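PDB 2C9K: pesticidal crystal protein Cry4Aa from Bacillus thuringiensis, which promotes colloid-osmotic lysis by binding to midgut epithelial cells of insects, and is toxic to mosquito larvae. Local coordinates for residues A[153-156]-A[157-161]; A[245-248]-A[249-252]; A[76-79]-A[80-84]. One frame throughout, in Å; residues are numbered along the deposited sequence.

Overall arrangement
Three short continuous stretches illustrate how local chemistry follows position in the fold of a Cry toxin. Contact 1, on helix 140-164, is the most buried; contact 3, on helix 77-89, is partly exposed. Both belong to the N-terminal helical domain, both pack against helix 103-123, and a Tyr84–Gln156 side-chain meeting joins them although their centres are about 17 Å apart. Contact 2, partly buried, lies in the loop leaving that domain, its centre about 11 Å from that of contact 1, where Val248 packs on Val158. Regular backbone bonding dominates contact 1, hydroxyls share backbone acceptors in contact 3, and in contact 2 one aspartate organises an irregular turn.

Contact 1: A[153-156]-A[157-161]; sequences VLNQ and AVKFE
Lys159 reaches back to Asn155 one turn earlier on helix 140-164, part of the helical bundle that forms the N-terminal domain of Cry toxins. The lysine CG stands anti to its own carbonyl carbon (chi1 -68°), which directs the chain toward the preceding turn. CB lies 3.4 Å from Gln156 O, and CG comes to 3.2 Å from Asn155 O. Beyond CG the chain is fully extended and slants past the oxygen end of the Asn155 amide: CD is 3.6 Å from OD1, CE comes closest to that oxygen, and NZ ends 3.2 Å from Asn155 OD1. The other end of that amide is engaged elsewhere, ND2 binding Tyr246 O in the loop that follows the bundle.

Gln156 and Phe160 run side by side in the same direction. A bend at chi2 of Gln156 brings NE2 to 3.1 Å from Phe160 CB, the amide plane 76° from that of the ring, while OE1 is held by Tyr84 OH of helix 77-89 and the ring meets Trp91 edge-to-face. Beneath them the i to i+4 ladder is regular, with Val158 N to Leu154 O at 2.9 Å. Ala157 CB sits 3.3 Å from Val153 O.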
loop_
_atom_site.group_PDB
_atom_site.type_symbol
_atom_site.label_atom_id
_atom_site.label_comp_id
_atom_site.label_asym_id
_atom_site.label_seq_id
_atom_site.Cartn_x
_atom_site.Cartn_y
_atom_site.Cartn_z
ATOM N N VAL A 153 -15.243 12.070 -10.034
ATOM C CA VAL A 153 -16.396 12.693 -10.666
ATOM C C VAL A 153 -16.748 11.947 -11.944
ATOM O O VAL A 153 -17.917 11.806 -12.278
ATOM C CB VAL A 153 -16.150 14.179 -10.987
ATOM C CG1 VAL A 153 -17.291 14.721 -11.829
ATOM C CG2 VAL A 153 -16.047 14.975 -9.692
ATOM N N LEU A 154 -15.742 11.465 -12.662
ATOM C CA LEU A 154 -16.007 10.717 -13.881
ATOM C C LEU A 154 -16.700 9.393 -13.537
ATOM O O LEU A 154 -17.680 9.013 -14.176
ATOM C CB LEU A 154 -14.704 10.459 -14.631
ATOM C CG LEU A 154 -14.093 11.712 -15.251
ATOM C CD1 LEU A 154 -12.705 11.411 -15.799
ATOM C CD2 LEU A 154 -15.011 12.211 -16.356
ATOM N N ASN A 155 -16.192 8.699 -12.525
ATOM C CA ASN A 155 -16.782 7.433 -12.101
ATOM C C ASN A 155 -18.217 7.717 -11.714
ATOM O O ASN A 155 -19.115 6.928 -11.995
ATOM C CB ASN A 155 -16.010 6.851 -10.897
ATOM C CG ASN A 155 -16.700 5.635 -10.277
ATOM O OD1 ASN A 155 -17.585 5.768 -9.434
ATOM N ND2 ASN A 155 -16.297 4.445 -10.703
ATOM N N GLN A 156 -18.423 8.867 -11.083
ATOM C CA GLN A 156 -19.752 9.273 -10.641
ATOM C C GLN A 156 -20.642 9.591 -11.849
ATOM O O GLN A 156 -21.788 9.144 -11.924
ATOM C CB GLN A 156 -19.640 10.492 -9.717
ATOM C CG GLN A 156 -20.919 10.826 -8.975
ATOM C CD GLN A 156 -22.054 11.244 -9.907
ATOM O OE1 GLN A 156 -22.052 12.352 -10.457
ATOM N NE2 GLN A 156 -23.022 10.350 -10.096
ATOM N N ALA A 157 -20.093 10.355 -12.790
ATOM C CA ALA A 157 -20.802 10.743 -14.002
ATOM C C ALA A 157 -21.305 9.510 -14.725
ATOM O O ALA A 157 -22.458 9.454 -15.142
ATOM C CB ALA A 157 -19.879 11.537 -14.918
ATOM N N VAL A 158 -20.433 8.522 -14.884
ATOM C CA VAL A 158 -20.819 7.292 -15.552
ATOM C C VAL A 158 -21.994 6.652 -14.828
ATOM O O VAL A 158 -22.976 6.264 -15.449
ATOM C CB VAL A 158 -19.653 6.299 -15.598
ATOM C CG1 VAL A 158 -20.142 4.943 -16.053
ATOM C CG2 VAL A 158 -18.590 6.807 -16.552
ATOM N N LYS A 159 -21.890 6.546 -13.510
ATOM C CA LYS A 159 -22.956 5.950 -12.708
ATOM C C LYS A 159 -24.232 6.770 -12.825
ATOM O O LYS A 159 -25.311 6.224 -13.043
ATOM C CB LYS A 159 -22.549 5.876 -11.233
ATOM C CG LYS A 159 -21.419 4.908 -10.930
ATOM C CD LYS A 159 -21.132 4.908 -9.435
ATOM C CE LYS A 159 -19.962 4.014 -9.066
ATOM N NZ LYS A 159 -19.654 4.151 -7.616
ATOM N N PHE A 160 -24.086 8.082 -12.666
ATOM C CA PHE A 160 -25.200 9.016 -12.737
ATOM C C PHE A 160 -26.026 8.837 -14.012
ATOM O O PHE A 160 -27.260 8.808 -13.976
ATOM C CB PHE A 160 -24.672 10.450 -12.670
ATOM C CG PHE A 160 -25.751 11.488 -12.655
ATOM C CD1 PHE A 160 -26.573 11.635 -11.545
ATOM C CD2 PHE A 160 -25.971 12.296 -13.767
ATOM C CE1 PHE A 160 -27.601 12.567 -11.540
ATOM C CE2 PHE A 160 -26.999 13.233 -13.774
ATOM C CZ PHE A 160 -27.817 13.368 -12.657
ATOM N N GLU A 161 -25.338 8.713 -15.139
ATOM C CA GLU A 161 -25.997 8.556 -16.422
ATOM C C GLU A 161 -26.659 7.191 -16.611
ATOM O O GLU A 161 -27.798 7.113 -17.068
ATOM C CB GLU A 161 -24.994 8.829 -17.546
ATOM C CG GLU A 161 -25.447 9.911 -18.529
ATOM C CD GLU A 161 -25.745 11.252 -17.859
ATOM O OE1 GLU A 161 -24.942 12.202 -18.022
ATOM O OE2 GLU A 161 -26.785 11.351 -17.167
#

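Contact 2: A[245-248]-A[249-252]; sequences NYDV and GKYP
Asp247 and Lys250 set their side chains across one another, carboxylate against aliphatic chain. With CG anti to the backbone N (chi1 -178°), the aspartate turns its carboxylate toward the backbone of Lys250, and OD2 of Asp247 accepts a hydrogen bond from Lys250 N at 2.9 Å as well as one from Tyr183 OH, which ties the carboxylate to helix 183-208. The bond from Lys250 N is fairly straight at the hydrogen, but the donor stands well above the carboxylate plane, 64° out of it. OD1 of Asp247 faces the lysine side chain instead and lies 3.2 Å from Lys250 CG. The lysine then bends at three successive torsions and carries its amino group off; Lys250 NZ remains 5.3 Å from Asp247 OD1, so the two charges attract at most from a distance.

Asp247 is also the centre of an inverse gamma turn, and its carbonyl closes an i to i+4 turn, Asp247 O accepting from Tyr251 N at 2.9 Å, nearly straight at 173°. Together these turns bend the chain sharply where it leaves the N-terminal helical domain for the beta-rich remainder of the toxin.

Two residues of 245-248 flank the Tyr251 ring. Asn245 lies over one face, its ND2 4.4 Å from Tyr251 CE1, whereas Asp247 O approaches the ring edge near its plane, 4.0 Å from Tyr251 CD1. At the far end Tyr251 OH bonds to Glu606 and Tyr570, and Arg522 makes a cation-pi contact with the ring, all from the C-terminal part of the chain. Val248 directs its branches the other way, onto Val158 and Leu186 of the bundle, while Val248 O lies 3.9 Å from Pro252 CG.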
loop_
_atom_site.group_PDB
_atom_site.type_symbol
_atom_site.label_atom_id
_atom_site.label_comp_id
_atom_site.label_asym_id
_atom_site.label_seq_id
_atom_site.Cartn_x
_atom_site.Cartn_y
_atom_site.Cartn_z
ATOM N N ASN A 245 -10.675 0.433 -9.435
ATOM C CA ASN A 245 -12.005 0.248 -8.867
ATOM C C ASN A 245 -12.958 1.284 -9.450
ATOM O O ASN A 245 -14.175 1.107 -9.418
ATOM C CB ASN A 245 -11.960 0.391 -7.345
ATOM C CG ASN A 245 -11.048 -0.631 -6.682
ATOM O OD1 ASN A 245 -10.880 -0.622 -5.460
ATOM N ND2 ASN A 245 -10.456 -1.519 -7.480
ATOM N N TYR A 246 -12.402 2.371 -9.980
ATOM C CA TYR A 246 -13.222 3.418 -10.567
ATOM C C TYR A 246 -13.780 2.981 -11.915
ATOM O O TYR A 246 -14.629 3.669 -12.478
ATOM C CB TYR A 246 -12.419 4.709 -10.745
ATOM C CG TYR A 246 -12.138 5.468 -9.459
ATOM C CD1 TYR A 246 -13.181 5.914 -8.640
ATOM C CD2 TYR A 246 -10.832 5.749 -9.061
ATOM C CE1 TYR A 246 -12.927 6.616 -7.454
ATOM C CE2 TYR A 246 -10.573 6.451 -7.880
ATOM C CZ TYR A 246 -11.622 6.877 -7.082
ATOM O OH TYR A 246 -11.360 7.534 -5.900
ATOM N N ASP A 247 -13.307 1.847 -12.434
ATOM C CA ASP A 247 -13.776 1.342 -13.725
ATOM C C ASP A 247 -15.162 0.744 -13.574
ATOM O O ASP A 247 -15.316 -0.461 -13.378
ATOM C CB ASP A 247 -12.810 0.287 -14.278
ATOM C CG ASP A 247 -13.228 -0.242 -15.659
ATOM O OD1 ASP A 247 -12.331 -0.596 -16.458
ATOM O OD2 ASP A 247 -14.441 -0.321 -15.949
ATOM N N VAL A 248 -16.169 1.600 -13.664
ATOM C CA VAL A 248 -17.553 1.186 -13.539
ATOM C C VAL A 248 -17.867 -0.039 -14.384
ATOM O O VAL A 248 -18.784 -0.800 -14.081
ATOM C CB VAL A 248 -18.486 2.321 -13.954
ATOM C CG1 VAL A 248 -19.923 1.841 -13.929
ATOM C CG2 VAL A 248 -18.275 3.506 -13.037
ATOM N N GLY A 249 -17.120 -0.227 -15.461
ATOM C CA GLY A 249 -17.361 -1.381 -16.302
ATOM C C GLY A 249 -16.993 -2.648 -15.563
ATOM O O GLY A 249 -17.814 -3.554 -15.437
ATOM N N LYS A 250 -15.761 -2.693 -15.063
ATOM C CA LYS A 250 -15.233 -3.837 -14.331
ATOM C C LYS A 250 -15.895 -4.096 -12.981
ATOM O O LYS A 250 -16.166 -5.242 -12.635
ATOM C CB LYS A 250 -13.737 -3.650 -14.113
ATOM C CG LYS A 250 -12.905 -3.593 -15.385
ATOM C CD LYS A 250 -12.308 -4.951 -15.718
ATOM C CE LYS A 250 -13.297 -5.878 -16.406
ATOM N NZ LYS A 250 -13.406 -5.594 -17.871
ATOM N N TYR A 251 -16.142 -3.036 -12.215
ATOM C CA TYR A 251 -16.763 -3.172 -10.892
ATOM C C TYR A 251 -18.087 -2.401 -10.766
ATOM O O TYR A 251 -18.147 -1.326 -10.165
ATOM C CB TYR A 251 -15.778 -2.718 -9.809
ATOM C CG TYR A 251 -14.420 -3.393 -9.908
ATOM C CD1 TYR A 251 -13.446 -2.922 -10.782
ATOM C CD2 TYR A 251 -14.130 -4.537 -9.162
ATOM C CE1 TYR A 251 -12.223 -3.571 -10.911
ATOM C CE2 TYR A 251 -12.905 -5.195 -9.285
ATOM C CZ TYR A 251 -11.959 -4.706 -10.161
ATOM O OH TYR A 251 -10.747 -5.350 -10.290
ATOM N N PRO A 252 -19.175 -2.973 -11.313
ATOM C CA PRO A 252 -20.544 -2.455 -11.344
ATOM C C PRO A 252 -21.207 -2.177 -10.003
ATOM O O PRO A 252 -21.813 -1.121 -9.797
ATOM C CB PRO A 252 -21.303 -3.544 -12.087
ATOM C CG PRO A 252 -20.269 -4.206 -12.891
ATOM C CD PRO A 252 -19.137 -4.299 -11.940
#

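Contact 3: A[76-79]-A[80-84]; sequences RSFN and VISTY
The early turns of helix 77-89, an amphipathic element of the N-terminal helical domain, bring Ser82 back over Phe78 and Thr83 back over Asn79, each hydroxyl reaching a carbonyl four residues earlier. Ser82 OG, anti to its own carbonyl carbon (chi1 -63°), donates to Phe78 O at 2.6 Å from above the carbonyl plane, 44° out of it. The same oxygen receives the backbone bond from Ser82 N at 2.8 Å, so one residue supplies the two stronger donors, with a weak third from Ile81 N. Ser82 OG also lies over one face of the Phe78 ring, 3.3 Å above its plane and displaced toward the rim, with CE1 the nearest ring atom.

Asn79 O is shared similarly but more symmetrically. Thr83 OG1 and Thr83 N each lie 3.1 Å from it and arrive from opposite faces of the carbonyl plane. On the buried side, Ile81 CD1 packs 3.9 Å from Ser77 CB, and both residues lean on Phe114 of helix 103-123, where Ser77 OG finds His113. Arg76, at the exposed end, forms a salt bridge with Glu120 of that helix.

Because the Ser82 hydroxyl hydrogen is given to Phe78 O, its closeness to the aromatic face is best read as packing; both hydroxyls thus meet their donor needs within the helix, while Ser77, Arg76 and Tyr84 make polar links to other helices.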
loop_
_atom_site.group_PDB
_atom_site.type_symbol
_atom_site.label_atom_id
_atom_site.label_comp_id
_atom_site.label_asym_id
_atom_site.label_seq_id
_atom_site.Cartn_x
_atom_site.Cartn_y
_atom_site.Cartn_z
ATOM N N ARG A 76 -7.708 25.582 -6.668
ATOM C CA ARG A 76 -8.850 26.053 -7.434
ATOM C C ARG A 76 -9.903 24.965 -7.407
ATOM O O ARG A 76 -11.099 25.242 -7.466
ATOM C CB ARG A 76 -8.467 26.313 -8.886
ATOM C CG ARG A 76 -7.520 27.471 -9.102
ATOM C CD ARG A 76 -7.084 27.483 -10.547
ATOM N NE ARG A 76 -6.093 28.510 -10.831
ATOM C CZ ARG A 76 -5.334 28.511 -11.920
ATOM N NH1 ARG A 76 -5.463 27.534 -12.813
ATOM N NH2 ARG A 76 -4.453 29.483 -12.121
ATOM N N SER A 77 -9.446 23.720 -7.326
ATOM C CA SER A 77 -10.351 22.585 -7.298
ATOM C C SER A 77 -11.350 22.727 -6.159
ATOM O O SER A 77 -12.446 22.177 -6.219
ATOM C CB SER A 77 -9.565 21.277 -7.134
ATOM O OG SER A 77 -8.747 21.006 -8.260
ATOM N N PHE A 78 -10.983 23.470 -5.122
ATOM C CA PHE A 78 -11.891 23.627 -3.994
ATOM C C PHE A 78 -13.258 24.147 -4.420
ATOM O O PHE A 78 -14.283 23.526 -4.143
ATOM C CB PHE A 78 -11.312 24.566 -2.939
ATOM C CG PHE A 78 -12.252 24.823 -1.800
ATOM C CD1 PHE A 78 -12.663 23.778 -0.974
ATOM C CD2 PHE A 78 -12.777 26.093 -1.582
ATOM C CE1 PHE A 78 -13.589 23.993 0.051
ATOM C CE2 PHE A 78 -13.704 26.320 -0.558
ATOM C CZ PHE A 78 -14.110 25.268 0.257
ATOM N N ASN A 79 -13.274 25.292 -5.089
ATOM C CA ASN A 79 -14.527 25.876 -5.537
ATOM C C ASN A 79 -15.211 25.024 -6.601
ATOM O O ASN A 79 -16.433 24.869 -6.583
ATOM C CB ASN A 79 -14.289 27.297 -6.058
ATOM C CG ASN A 79 -14.292 28.333 -4.945
ATOM O OD1 ASN A 79 -13.826 29.456 -5.127
ATOM N ND2 ASN A 79 -14.833 27.961 -3.789
ATOM N N VAL A 80 -14.431 24.464 -7.518
ATOM C CA VAL A 80 -15.003 23.640 -8.573
ATOM C C VAL A 80 -15.569 22.337 -8.015
ATOM O O VAL A 80 -16.496 21.760 -8.582
ATOM C CB VAL A 80 -13.963 23.325 -9.676
ATOM C CG1 VAL A 80 -14.571 22.394 -10.722
ATOM C CG2 VAL A 80 -13.496 24.619 -10.331
ATOM N N ILE A 81 -15.017 21.872 -6.900
ATOM C CA ILE A 81 -15.504 20.641 -6.281
ATOM C C ILE A 81 -16.663 20.951 -5.329
ATOM O O ILE A 81 -17.621 20.183 -5.239
ATOM C CB ILE A 81 -14.352 19.890 -5.521
ATOM C CG1 ILE A 81 -13.641 18.925 -6.470
ATOM C CG2 ILE A 81 -14.901 19.092 -4.350
ATOM C CD1 ILE A 81 -13.003 19.581 -7.661
ATOM N N SER A 82 -16.579 22.082 -4.635
ATOM C CA SER A 82 -17.621 22.486 -3.699
ATOM C C SER A 82 -18.972 22.693 -4.382
ATOM O O SER A 82 -19.997 22.204 -3.909
ATOM C CB SER A 82 -17.210 23.769 -2.983
ATOM O OG SER A 82 -16.041 23.564 -2.209
ATOM N N THR A 83 -18.969 23.425 -5.494
ATOM C CA THR A 83 -20.195 23.691 -6.240
ATOM C C THR A 83 -20.780 22.380 -6.760
ATOM O O THR A 83 -21.978 22.128 -6.636
ATOM C CB THR A 83 -19.927 24.629 -7.436
ATOM O OG1 THR A 83 -19.374 25.864 -6.964
ATOM C CG2 THR A 83 -21.218 24.912 -8.187
ATOM N N TYR A 84 -19.924 21.554 -7.348
ATOM C CA TYR A 84 -20.342 20.261 -7.870
ATOM C C TYR A 84 -20.952 19.434 -6.747
ATOM O O TYR A 84 -22.013 18.824 -6.905
ATOM C CB TYR A 84 -19.140 19.507 -8.436
ATOM C CG TYR A 84 -19.396 18.030 -8.639
ATOM C CD1 TYR A 84 -20.047 17.569 -9.776
ATOM C CD2 TYR A 84 -19.014 17.097 -7.673
ATOM C CE1 TYR A 84 -20.313 16.223 -9.951
ATOM C CE2 TYR A 84 -19.279 15.748 -7.838
ATOM C CZ TYR A 84 -19.928 15.319 -8.980
ATOM O OH TYR A 84 -20.197 13.987 -9.160
#